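Purine nucleoside phosphorylase (Anopheles gambiae, PDB 2P4S) catalyses the phosphorolysis of inosine, guanosine and their 2'-deoxy forms, releasing the free purine base and a pentose 1-phosphate for purine salvage. Local coordinates at residues 256-259 with 260-264. Sequence-based numbering, arbitrary orientation.
Sequences NQQA and KVIAR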
loop_
_atom_site.group_PDB
_atom_site.type_symbol
_atom_site.label_atom_id
_atom_site.label_comp_id
_atom_site.label_asym_id
_atom_site.label_seq_id
_atom_site.Cartn_x
_atom_site.Cartn_y
_atom_site.Cartn_z
ATOM N N ASN A 256 29.260 -4.259 -4.219
ATOM C CA ASN A 256 28.895 -5.448 -3.439
ATOM C C ASN A 256 29.992 -6.528 -3.477
ATOM O O ASN A 256 30.302 -7.120 -2.449
ATOM C CB ASN A 256 27.565 -6.041 -3.925
ATOM C CG ASN A 256 26.353 -5.326 -3.339
ATOM O OD1 ASN A 256 25.211 -5.792 -3.472
ATOM N ND2 ASN A 256 26.585 -4.228 -2.679
ATOM N N GLN A 257 30.563 -6.773 -4.651
ATOM C CA GLN A 257 31.735 -7.672 -4.796
ATOM C C GLN A 257 32.956 -7.198 -3.960
ATOM O O GLN A 257 33.600 -8.002 -3.261
ATOM C CB GLN A 257 32.098 -7.880 -6.294
ATOM C CG GLN A 257 33.141 -9.053 -6.561
ATOM C CD GLN A 257 32.618 -10.399 -5.998
ATOM O OE1 GLN A 257 31.484 -10.781 -6.300
ATOM N NE2 GLN A 257 33.401 -11.068 -5.133
ATOM N N GLN A 258 33.260 -5.895 -3.983
ATOM C CA GLN A 258 34.408 -5.379 -3.194
ATOM C C GLN A 258 34.189 -5.556 -1.671
ATOM O O GLN A 258 35.105 -5.931 -0.918
ATOM C CB GLN A 258 34.740 -3.917 -3.588
ATOM C CG GLN A 258 35.955 -3.305 -2.850
ATOM C CD GLN A 258 37.284 -4.102 -3.039
ATOM O OE1 GLN A 258 37.415 -4.912 -3.961
ATOM N NE2 GLN A 258 38.269 -3.857 -2.149
ATOM N N ALA A 259 32.963 -5.296 -1.226
ATOM C CA ALA A 259 32.511 -5.580 0.154
ATOM C C ALA A 259 32.781 -7.010 0.617
ATOM O O ALA A 259 33.173 -7.254 1.772
ATOM C CB ALA A 259 30.995 -5.237 0.281
ATOM N N LYS A 260 32.577 -7.969 -0.271
ATOM C CA LYS A 260 32.853 -9.359 0.065
ATOM C C LYS A 260 34.370 -9.608 0.232
ATOM O O LYS A 260 34.784 -10.408 1.059
ATOM C CB LYS A 260 32.267 -10.298 -0.986
ATOM C CG LYS A 260 30.750 -10.312 -1.077
ATOM C CD LYS A 260 30.268 -11.030 -2.353
ATOM C CE LYS A 260 28.760 -11.193 -2.343
ATOM N NZ LYS A 260 28.159 -11.805 -3.618
ATOM N N VAL A 261 35.174 -8.916 -0.569
ATOM C CA VAL A 261 36.629 -8.946 -0.472
ATOM C C VAL A 261 37.122 -8.265 0.818
ATOM O O VAL A 261 37.956 -8.847 1.544
ATOM C CB VAL A 261 37.269 -8.275 -1.713
ATOM C CG1 VAL A 261 38.791 -8.214 -1.559
ATOM C CG2 VAL A 261 36.870 -9.035 -3.011
ATOM N N ILE A 262 36.573 -7.075 1.122
ATOM C CA ILE A 262 36.831 -6.396 2.371
ATOM C C ILE A 262 36.414 -7.248 3.570
ATOM O O ILE A 262 37.140 -7.344 4.554
ATOM C CB ILE A 262 36.079 -4.992 2.408
ATOM C CG1 ILE A 262 36.637 -4.045 1.322
ATOM C CG2 ILE A 262 36.055 -4.434 3.832
ATOM C CD1 ILE A 262 35.625 -2.987 0.782
ATOM N N ALA A 263 35.244 -7.888 3.500
ATOM C CA ALA A 263 34.780 -8.718 4.620
ATOM C C ALA A 263 35.836 -9.716 5.006
ATOM O O ALA A 263 36.116 -9.891 6.197
ATOM C CB ALA A 263 33.456 -9.454 4.285
ATOM N N ARG A 264 36.412 -10.403 4.012
ATOM C CA ARG A 264 37.470 -11.364 4.347
ATOM C C ARG A 264 38.788 -10.685 4.847
ATOM O O ARG A 264 39.419 -11.190 5.787
ATOM C CB ARG A 264 37.716 -12.390 3.204
ATOM C CG ARG A 264 38.611 -13.506 3.683
ATOM C CD ARG A 264 38.664 -14.713 2.809
ATOM N NE ARG A 264 39.693 -15.610 3.304
ATOM C CZ ARG A 264 40.375 -16.457 2.544
ATOM N NH1 ARG A 264 40.178 -16.544 1.212
ATOM N NH2 ARG A 264 41.280 -17.219 3.128
#
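Gln258 and Ile262, one helical turn apart, meet first through carbon: CG of Gln258 lies 3.7 Å from CD1 of Ile262, and the two side chains run at about a right angle to each other. Gln258 has CG anti to the backbone N (chi1 -178°) and then bends at chi2 (58°), which carries its amide nitrogen toward the isoleucine for a second contact, NE2 of Gln258 lying 3.8 Å from CG1 of Ile262. The amide oxygen only grazes Val261, OE1 of Gln258 being 4.0 Å from CB of Val261. On a neighbouring face Gln257 and Lys260 also cross nearly perpendicularly, but loosely, OE1 of Gln257 standing 4.1 Å from CD of Lys260. With CG of Lys260 anti to its carbonyl carbon, the chain starts back along the preceding turn, CG of Lys260 lying 3.5 Å from O of Asn256; extended from there on, it reaches Glu274 of strand 272-279, with which NZ forms a salt bridge. All this is i to i+3 and i to i+4 packing along helix 253-265 of the phosphorylase-superfamily fold, which lies against the mixed sheet, away from the nucleoside and phosphate sites. Four successive i to i+4 backbone bonds fix the spacing of the side chains. The bond from Ile262 N to Gln258 O is short and almost straight (2.8 Å, 170° at the hydrogen), whereas that from Lys260 N to Asn256 O is longer at 3.3 Å, and the same N-H makes a weak second bond to O of Gln257. Further out, Ala259 and Ile262 pack on Phe359 of helix 353-370, with Ile363 also touching Ile262 and His366 touching Gln258. On the sheet side Ala259 meets Leu216 and Phe321, and Ala263 meets Leu272.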